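Local structure of hypothetical protein aq_1956 (Aquifex aeolicus, 2YVT) at residues 14-19 and 75-80; 80-85 and 120-125. The protein is of unknown function but belongs to the calcineurin-like metallophosphoesterase superfamily, and so probably hydrolyses phosphoester bonds with the help of bound metal ions. One frame throughout, in Å; residues are numbered along the deposited sequence.

In the fold
Both contacts are made by helix 65-86, and Lys80 belongs to the helical segment of each. In contact 1 the helix meets the loop 14-19, which follows strand 7-12; one turn further on, in contact 2, it meets the edge strand 120-122 of the six-stranded mixed sheet. The centres of the two contacts lie about 11 Å apart. Phenylalanines join them: CE2 of Phe14 comes within 3.7 Å of CD1 of Phe81, and CE1 of Phe18 within 3.6 Å of the backbone N of Phe81. Contact 1 is the more superficial, its centre about 15 Å from the centre of the chain against about 11 Å for contact 2. Neither contact includes a bound metal or ligand.

Contact 1: 14-19 and 75-80; sequences FKERFD and IETLDK
The extended side chain of Lys80 lies across one face of the Phe18 ring, the principal interaction of this contact. With CG anti to the backbone N (chi1 -174°) and every later torsion also extended, the lysine carries its methylenes over the ring: CG is 3.6 Å from Phe18 CE1, and CE forms a CH-pi contact 3.8 Å from the ring centroid, 11° off its normal. The ammonium NZ follows at 4.4 Å from the same centroid, a cation-pi interaction over the face. Phe14 CZ packs against the opposite face, toward its rim, leaving the Phe18 ring held between an aromatic edge atom and an aliphatic chain. Near the ring plane, Phe18 CZ approaches the carbonyl O of Thr77 at 3.9 Å. Thr77 adds its methyl group, which meets the carboxylate end of Glu16, CG2 to CD 3.7 Å. Neither polar group bonds across the contact: Glu16 OE2 is hydrogen-bonded to Tyr73 OH and to the backbone N of Lys44, and Thr77 OG1 to the carbonyl O of Tyr73. The contact thus joins the turn between strand 7-12 and helix 21-31 to the flank of helix 65-86, whose Leu78 packs on helix 103-112.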
ATOM      1  N   PHE A  14       7.670   1.708   3.419  1.00  7.56           N
ATOM      2  CA  PHE A  14       9.057   1.365   3.095  1.00  8.15           C
ATOM      3  C   PHE A  14       9.952   2.605   3.200  1.00  9.19           C
ATOM      4  O   PHE A  14      11.054   2.531   3.757  1.00 10.61           O
ATOM      5  CB  PHE A  14       9.138   0.721   1.705  1.00  9.50           C
ATOM      6  CG  PHE A  14      10.533   0.495   1.235  1.00  9.95           C
ATOM      7  CD1 PHE A  14      11.311  -0.509   1.802  1.00 10.40           C
ATOM      8  CD2 PHE A  14      11.076   1.287   0.221  1.00 11.56           C
ATOM      9  CE1 PHE A  14      12.620  -0.709   1.373  1.00 10.63           C
ATOM     10  CE2 PHE A  14      12.388   1.097  -0.211  1.00 10.85           C
ATOM     11  CZ  PHE A  14      13.158   0.097   0.366  1.00 10.65           C
ATOM     12  N   LYS A  15       9.467   3.730   2.668  1.00  9.62           N
ATOM     13  CA  LYS A  15      10.103   5.051   2.825  1.00 10.82           C
ATOM     14  C   LYS A  15      11.612   5.012   2.563  1.00 10.79           C
ATOM     15  O   LYS A  15      12.421   5.538   3.336  1.00 11.93           O
ATOM     16  CB  LYS A  15       9.793   5.656   4.205  1.00 11.94           C
ATOM     17  CG  LYS A  15       8.363   6.162   4.347  1.00 14.60           C
ATOM     18  CD  LYS A  15       8.095   6.779   5.718  1.00 15.07           C
ATOM     19  CE  LYS A  15       6.640   7.216   5.849  1.00 18.27           C
ATOM     20  NZ  LYS A  15       6.396   8.105   7.039  1.00 20.86           N
ATOM     21  N   GLU A  16      11.976   4.366   1.461  1.00  9.83           N
ATOM     22  CA  GLU A  16      13.364   4.319   0.983  1.00 11.56           C
ATOM     23  C   GLU A  16      14.353   3.662   1.967  1.00 10.62           C
ATOM     24  O   GLU A  16      15.552   3.975   1.955  1.00 11.88           O
ATOM     25  CB  GLU A  16      13.831   5.723   0.573  1.00 11.73           C
ATOM     26  CG  GLU A  16      12.880   6.404  -0.400  1.00 12.80           C
ATOM     27  CD  GLU A  16      13.335   7.774  -0.852  1.00 13.79           C
ATOM     28  OE1 GLU A  16      14.532   8.136  -0.670  1.00 15.15           O
ATOM     29  OE2 GLU A  16      12.468   8.493  -1.391  1.00 14.70           O
ATOM     30  N   ARG A  17      13.855   2.750   2.802  1.00 11.00           N
ATOM     31  CA  ARG A  17      14.695   2.076   3.797  1.00 10.69           C
ATOM     32  C   ARG A  17      15.379   0.828   3.239  1.00 10.65           C
ATOM     33  O   ARG A  17      15.177  -0.304   3.700  1.00 10.69           O
ATOM     34  CB  ARG A  17      13.937   1.819   5.112  1.00 11.83           C
ATOM     35  CG  ARG A  17      13.503   3.119   5.826  1.00 11.46           C
ATOM     36  CD  ARG A  17      14.698   4.051   6.134  1.00 12.16           C
ATOM     37  NE  ARG A  17      15.647   3.387   7.026  1.00 11.67           N
ATOM     38  CZ  ARG A  17      15.506   3.340   8.352  1.00 12.28           C
ATOM     39  NH1 ARG A  17      14.482   3.956   8.937  1.00 12.00           N
ATOM     40  NH2 ARG A  17      16.393   2.693   9.092  1.00 11.11           N
ATOM     41  N   PHE A  18      16.207   1.052   2.228  1.00 11.17           N
ATOM     42  CA  PHE A  18      16.954  -0.040   1.619  1.00 11.98           C
ATOM     43  C   PHE A  18      17.868  -0.717   2.636  1.00 12.65           C
ATOM     44  O   PHE A  18      18.135  -1.918   2.521  1.00 13.24           O
ATOM     45  CB  PHE A  18      17.762   0.454   0.414  1.00 12.01           C
ATOM     46  CG  PHE A  18      16.915   1.087  -0.654  1.00 11.68           C
ATOM     47  CD1 PHE A  18      16.253   0.291  -1.584  1.00 12.43           C
ATOM     48  CD2 PHE A  18      16.757   2.471  -0.717  1.00 12.75           C
ATOM     49  CE1 PHE A  18      15.449   0.854  -2.559  1.00 12.88           C
ATOM     50  CE2 PHE A  18      15.952   3.053  -1.704  1.00 13.32           C
ATOM     51  CZ  PHE A  18      15.305   2.238  -2.629  1.00 13.07           C
ATOM     52  N   ASP A  19      18.323   0.058   3.630  1.00 12.85           N
ATOM     53  CA  ASP A  19      19.190  -0.460   4.697  1.00 12.45           C
ATOM     54  C   ASP A  19      18.524  -1.573   5.505  1.00 12.97           C
ATOM     55  O   ASP A  19      19.212  -2.378   6.130  1.00 15.24           O
ATOM     56  CB  ASP A  19      19.635   0.669   5.644  1.00 12.98           C
ATOM     57  CG  ASP A  19      18.463   1.376   6.326  1.00 12.78           C
ATOM     58  OD1 ASP A  19      17.552   1.850   5.615  1.00 13.40           O
ATOM     59  OD2 ASP A  19      18.471   1.487   7.575  1.00 14.08           O
ATOM     60  N   ILE A  75      12.626   8.630 -10.271  1.00 12.02           N
ATOM     61  CA  ILE A  75      12.855   7.494 -11.166  1.00 12.69           C
ATOM     62  C   ILE A  75      13.961   6.558 -10.668  1.00 12.96           C
ATOM     63  O   ILE A  75      13.791   5.334 -10.641  1.00 12.70           O
ATOM     64  CB  ILE A  75      13.165   7.977 -12.604  1.00 13.06           C
ATOM     65  CG1 ILE A  75      11.925   8.661 -13.192  1.00 14.29           C
ATOM     66  CG2 ILE A  75      13.610   6.802 -13.466  1.00 14.33           C
ATOM     67  CD1 ILE A  75      12.219   9.572 -14.377  1.00 15.00           C
ATOM     68  N   GLU A  76      15.094   7.131 -10.281  1.00 13.38           N
ATOM     69  CA  GLU A  76      16.230   6.345  -9.805  1.00 16.55           C
ATOM     70  C   GLU A  76      15.845   5.548  -8.557  1.00 13.40           C
ATOM     71  O   GLU A  76      16.196   4.370  -8.410  1.00 13.92           O
ATOM     72  CB  GLU A  76      17.402   7.286  -9.501  1.00 17.78           C
ATOM     73  CG  GLU A  76      18.727   6.608  -9.180  1.00 22.71           C
ATOM     74  CD  GLU A  76      19.894   7.597  -9.107  1.00 22.57           C
ATOM     75  OE1 GLU A  76      19.654   8.811  -8.935  1.00 26.40           O
ATOM     76  OE2 GLU A  76      21.057   7.156  -9.228  1.00 28.13           O
ATOM     77  N   THR A  77      15.110   6.198  -7.657  1.00 12.21           N
ATOM     78  CA  THR A  77      14.753   5.574  -6.388  1.00 11.01           C
ATOM     79  C   THR A  77      13.706   4.479  -6.601  1.00 10.03           C
ATOM     80  O   THR A  77      13.807   3.401  -6.021  1.00 11.34           O
ATOM     81  CB  THR A  77      14.272   6.622  -5.375  1.00 11.91           C
ATOM     82  OG1 THR A  77      15.264   7.648  -5.267  1.00 13.20           O
ATOM     83  CG2 THR A  77      14.046   5.997  -3.994  1.00 13.11           C
ATOM     84  N   LEU A  78      12.727   4.734  -7.462  1.00 10.62           N
ATOM     85  CA  LEU A  78      11.739   3.695  -7.783  1.00 10.62           C
ATOM     86  C   LEU A  78      12.372   2.497  -8.483  1.00 10.53           C
ATOM     87  O   LEU A  78      12.052   1.342  -8.174  1.00 11.23           O
ATOM     88  CB  LEU A  78      10.605   4.262  -8.633  1.00 10.61           C
ATOM     89  CG  LEU A  78       9.615   5.174  -7.910  1.00 11.75           C
ATOM     90  CD1 LEU A  78       8.653   5.796  -8.923  1.00 11.43           C
ATOM     91  CD2 LEU A  78       8.861   4.433  -6.813  1.00 12.86           C
ATOM     92  N   ASP A  79      13.284   2.765  -9.417  1.00 10.93           N
ATOM     93  CA  ASP A  79      13.975   1.683 -10.104  1.00 12.03           C
ATOM     94  C   ASP A  79      14.753   0.835  -9.104  1.00 11.62           C
ATOM     95  O   ASP A  79      14.738  -0.396  -9.179  1.00 12.85           O
ATOM     96  CB  ASP A  79      14.908   2.240 -11.179  1.00 13.60           C
ATOM     97  CG  ASP A  79      14.167   2.802 -12.370  1.00 15.81           C
ATOM     98  OD1 ASP A  79      12.937   2.605 -12.489  1.00 16.95           O
ATOM     99  OD2 ASP A  79      14.833   3.460 -13.203  1.00 17.19           O
ATOM    100  N   LYS A  80      15.404   1.496  -8.147  1.00 11.55           N
ATOM    101  CA  LYS A  80      16.155   0.786  -7.110  1.00 10.94           C
ATOM    102  C   LYS A  80      15.230  -0.042  -6.227  1.00 10.92           C
ATOM    103  O   LYS A  80      15.556  -1.179  -5.866  1.00 11.78           O
ATOM    104  CB  LYS A  80      16.958   1.774  -6.263  1.00 12.46           C
ATOM    105  CG  LYS A  80      17.883   1.127  -5.256  1.00 13.49           C
ATOM    106  CD  LYS A  80      18.655   2.212  -4.543  1.00 16.04           C
ATOM    107  CE  LYS A  80      19.502   1.682  -3.408  1.00 18.17           C
ATOM    108  NZ  LYS A  80      20.170   2.840  -2.734  1.00 21.26           N
TER

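Contact 2: 80-85 and 120-125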
ATOM      1  N   LYS A  80      15.404   1.496  -8.147  1.00 11.55           N
ATOM      2  CA  LYS A  80      16.155   0.786  -7.110  1.00 10.94           C
ATOM      3  C   LYS A  80      15.230  -0.042  -6.227  1.00 10.92           C
ATOM      4  O   LYS A  80      15.556  -1.179  -5.866  1.00 11.78           O
ATOM      5  CB  LYS A  80      16.958   1.774  -6.263  1.00 12.46           C
ATOM      6  CG  LYS A  80      17.883   1.127  -5.256  1.00 13.49           C
ATOM      7  CD  LYS A  80      18.655   2.212  -4.543  1.00 16.04           C
ATOM      8  CE  LYS A  80      19.502   1.682  -3.408  1.00 18.17           C
ATOM      9  NZ  LYS A  80      20.170   2.840  -2.734  1.00 21.26           N
ATOM     10  N   PHE A  81      14.064   0.516  -5.904  1.00 10.55           N
ATOM     11  CA  PHE A  81      13.071  -0.222  -5.134  1.00  9.94           C
ATOM     12  C   PHE A  81      12.632  -1.493  -5.871  1.00 10.10           C
ATOM     13  O   PHE A  81      12.617  -2.573  -5.289  1.00 10.41           O
ATOM     14  CB  PHE A  81      11.852   0.657  -4.837  1.00 10.27           C
ATOM     15  CG  PHE A  81      10.659  -0.112  -4.324  1.00  9.77           C
ATOM     16  CD1 PHE A  81      10.574  -0.485  -2.991  1.00 10.48           C
ATOM     17  CD2 PHE A  81       9.617  -0.457  -5.184  1.00 10.74           C
ATOM     18  CE1 PHE A  81       9.472  -1.197  -2.513  1.00  9.95           C
ATOM     19  CE2 PHE A  81       8.510  -1.167  -4.716  1.00 11.06           C
ATOM     20  CZ  PHE A  81       8.442  -1.542  -3.380  1.00 10.47           C
ATOM     21  N   PHE A  82      12.266  -1.376  -7.146  1.00  9.63           N
ATOM     22  CA  PHE A  82      11.803  -2.570  -7.843  1.00 10.33           C
ATOM     23  C   PHE A  82      12.893  -3.618  -7.972  1.00 10.34           C
ATOM     24  O   PHE A  82      12.629  -4.808  -7.802  1.00 10.85           O
ATOM     25  CB  PHE A  82      11.175  -2.234  -9.192  1.00 11.08           C
ATOM     26  CG  PHE A  82       9.822  -1.606  -9.071  1.00 11.45           C
ATOM     27  CD1 PHE A  82       8.727  -2.368  -8.669  1.00 13.35           C
ATOM     28  CD2 PHE A  82       9.639  -0.254  -9.329  1.00 11.44           C
ATOM     29  CE1 PHE A  82       7.459  -1.791  -8.538  1.00 13.13           C
ATOM     30  CE2 PHE A  82       8.379   0.336  -9.204  1.00 11.58           C
ATOM     31  CZ  PHE A  82       7.286  -0.436  -8.803  1.00 12.03           C
ATOM     32  N   ARG A  83      14.126  -3.180  -8.214  1.00 11.91           N
ATOM     33  CA  ARG A  83      15.244  -4.120  -8.278  1.00 12.70           C
ATOM     34  C   ARG A  83      15.448  -4.844  -6.940  1.00 12.41           C
ATOM     35  O   ARG A  83      15.509  -6.071  -6.892  1.00 12.19           O
ATOM     36  CB  ARG A  83      16.533  -3.407  -8.718  1.00 14.33           C
ATOM     37  CG  ARG A  83      17.788  -4.259  -8.572  1.00 17.00           C
ATOM     38  CD  ARG A  83      18.989  -3.627  -9.257  1.00 20.72           C
ATOM     39  NE  ARG A  83      19.277  -2.283  -8.756  1.00 23.95           N
ATOM     40  CZ  ARG A  83      19.971  -2.006  -7.652  1.00 26.30           C
ATOM     41  NH1 ARG A  83      20.466  -2.976  -6.890  1.00 27.22           N
ATOM     42  NH2 ARG A  83      20.164  -0.739  -7.302  1.00 28.06           N
ATOM     43  N   GLU A  84      15.536  -4.082  -5.851  1.00 10.98           N
ATOM     44  CA  GLU A  84      15.891  -4.674  -4.565  1.00 11.49           C
ATOM     45  C   GLU A  84      14.763  -5.506  -3.969  1.00 11.13           C
ATOM     46  O   GLU A  84      15.007  -6.539  -3.350  1.00 12.85           O
ATOM     47  CB  GLU A  84      16.422  -3.604  -3.599  1.00 12.27           C
ATOM     48  CG  GLU A  84      17.722  -2.992  -4.112  1.00 15.53           C
ATOM     49  CD  GLU A  84      18.578  -2.350  -3.041  1.00 16.91           C
ATOM     50  OE1 GLU A  84      18.253  -2.454  -1.849  1.00 18.88           O
ATOM     51  OE2 GLU A  84      19.593  -1.735  -3.413  1.00 20.59           O
ATOM     52  N   ILE A  85      13.523  -5.076  -4.182  1.00 10.15           N
ATOM     53  CA  ILE A  85      12.389  -5.917  -3.816  1.00 11.24           C
ATOM     54  C   ILE A  85      12.311  -7.152  -4.721  1.00 10.83           C
ATOM     55  O   ILE A  85      12.111  -8.263  -4.235  1.00 11.58           O
ATOM     56  CB  ILE A  85      11.059  -5.132  -3.847  1.00 12.79           C
ATOM     57  CG1 ILE A  85      11.027  -4.109  -2.711  1.00 14.25           C
ATOM     58  CG2 ILE A  85       9.852  -6.086  -3.754  1.00 15.28           C
ATOM     59  CD1 ILE A  85      11.023  -4.716  -1.293  1.00 15.42           C
ATOM     60  N   ILE A 120       6.917  -9.438  -9.391  1.00  9.58           N
ATOM     61  CA  ILE A 120       6.257  -8.230  -8.875  1.00 10.37           C
ATOM     62  C   ILE A 120       5.020  -7.867  -9.689  1.00 10.62           C
ATOM     63  O   ILE A 120       5.059  -7.836 -10.923  1.00 11.98           O
ATOM     64  CB  ILE A 120       7.221  -7.014  -8.864  1.00 10.56           C
ATOM     65  CG1 ILE A 120       8.437  -7.289  -7.974  1.00 11.33           C
ATOM     66  CG2 ILE A 120       6.485  -5.734  -8.427  1.00 11.93           C
ATOM     67  CD1 ILE A 120       9.475  -6.184  -8.026  1.00 12.61           C
ATOM     68  N   ARG A 121       3.929  -7.572  -8.985  1.00 10.93           N
ATOM     69  CA  ARG A 121       2.745  -6.993  -9.594  1.00 11.23           C
ATOM     70  C   ARG A 121       2.313  -5.780  -8.788  1.00 10.72           C
ATOM     71  O   ARG A 121       2.064  -5.890  -7.595  1.00 10.79           O
ATOM     72  CB  ARG A 121       1.625  -8.025  -9.623  1.00 14.98           C
ATOM     73  CG  ARG A 121       0.321  -7.493 -10.161  1.00 20.05           C
ATOM     74  CD  ARG A 121      -0.665  -8.611 -10.377  1.00 25.64           C
ATOM     75  NE  ARG A 121      -0.543  -9.224 -11.701  1.00 30.13           N
ATOM     76  CZ  ARG A 121      -1.317  -8.918 -12.739  1.00 31.20           C
ATOM     77  NH1 ARG A 121      -2.272  -8.003 -12.617  1.00 31.97           N
ATOM     78  NH2 ARG A 121      -1.132  -9.525 -13.903  1.00 33.45           N
ATOM     79  N   VAL A 122       2.240  -4.627  -9.444  1.00  9.86           N
ATOM     80  CA  VAL A 122       1.685  -3.433  -8.818  1.00 10.70           C
ATOM     81  C   VAL A 122       0.167  -3.477  -8.955  1.00 10.58           C
ATOM     82  O   VAL A 122      -0.359  -3.697 -10.053  1.00 12.29           O
ATOM     83  CB  VAL A 122       2.252  -2.133  -9.452  1.00 11.35           C
ATOM     84  CG1 VAL A 122       1.448  -0.921  -9.009  1.00 12.79           C
ATOM     85  CG2 VAL A 122       3.720  -1.965  -9.089  1.00 14.21           C
ATOM     86  N   LEU A 123      -0.528  -3.291  -7.832  1.00 10.05           N
ATOM     87  CA  LEU A 123      -1.986  -3.252  -7.821  1.00 10.52           C
ATOM     88  C   LEU A 123      -2.442  -1.875  -7.405  1.00 10.50           C
ATOM     89  O   LEU A 123      -2.243  -1.454  -6.265  1.00  9.86           O
ATOM     90  CB  LEU A 123      -2.560  -4.302  -6.863  1.00 11.66           C
ATOM     91  CG  LEU A 123      -2.277  -5.761  -7.191  1.00 12.45           C
ATOM     92  CD1 LEU A 123      -2.892  -6.630  -6.116  1.00 12.58           C
ATOM     93  CD2 LEU A 123      -2.814  -6.134  -8.562  1.00 14.29           C
ATOM     94  N   HIS A 124      -3.024  -1.159  -8.352  1.00  9.81           N
ATOM     95  CA  HIS A 124      -3.585   0.145  -8.062  1.00  9.18           C
ATOM     96  C   HIS A 124      -4.770   0.383  -8.979  1.00  9.18           C
ATOM     97  O   HIS A 124      -4.610   0.472 -10.202  1.00  9.93           O
ATOM     98  CB  HIS A 124      -2.544   1.261  -8.217  1.00  9.04           C
ATOM     99  CG  HIS A 124      -3.096   2.622  -7.928  1.00  9.02           C
ATOM    100  ND1 HIS A 124      -3.662   2.950  -6.712  1.00  8.72           N
ATOM    101  CD2 HIS A 124      -3.200   3.728  -8.702  1.00  8.66           C
ATOM    102  CE1 HIS A 124      -4.077   4.204  -6.744  1.00  8.91           C
ATOM    103  NE2 HIS A 124      -3.818   4.697  -7.944  1.00  8.43           N
ATOM    104  N   GLU A 125      -5.957   0.470  -8.378  1.00  8.25           N
ATOM    105  CA  GLU A 125      -7.220   0.522  -9.132  1.00  9.39           C
ATOM    106  C   GLU A 125      -7.365  -0.725 -10.008  1.00 10.45           C
ATOM    107  O   GLU A 125      -7.857  -0.669 -11.140  1.00 12.23           O
ATOM    108  CB  GLU A 125      -7.316   1.793  -9.976  1.00 10.11           C
ATOM    109  CG  GLU A 125      -6.967   3.057  -9.219  1.00 11.63           C
ATOM    110  CD  GLU A 125      -7.076   4.275 -10.078  1.00 14.11           C
ATOM    111  OE1 GLU A 125      -8.173   4.513 -10.604  1.00 17.71           O
ATOM    112  OE2 GLU A 125      -6.064   4.984 -10.241  1.00 17.02           O
TER
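Ile120 reaches from the edge strand to helix 65-86 with its terminal methyl, CD1, which lies 3.4 Å from the carbonyl O of Phe82. This apolar approach to a backbone oxygen accompanies aliphatic-aromatic packing, in which the same methyl meets the rim of the Phe82 ring, CD1 to CD1 3.9 Å, close to the ring plane. CG1 of Ile120 stands anti to its carbonyl carbon (chi1 -60°) and CG2 anti to the backbone N, a fork that brings both branches to the phenylalanine; CG2 is 4.1 Å from Phe82 CD1. Two residues along the strand, Val122 continues the row with CG2, 3.8 Å from Phe82 CE1, again at the ring edge. One face of this ring is taken by Phe81 CD2, 3.9 Å above its centre. A purely aliphatic touch, Ile85 CG2 to Ile120 CD1 at 4.3 Å, completes the interface. An alanine in place of Phe82 would probably open a gap between helix and strand, leaving Ile120 CG2 and Val122 CG2 without their aromatic partner.

The axes of helical segment 80-85 and strand 120-122 come within 10.6 Å, their N-to-C directions 139° apart. Helix 103-112 also borders the contact, Ala109 touching Phe82 and Phe106 and Ala110 touching Val122, while Arg121 and Leu123 make backbone hydrogen bonds to strand 91-95. With no hydrogen bond or salt bridge across it, the contact depends on the fit of apolar surfaces, as expected where a helix packs on the outer face of one of the two sheets of the α/β sandwich of calcineurin-like phosphoesterases, here at its edge strand.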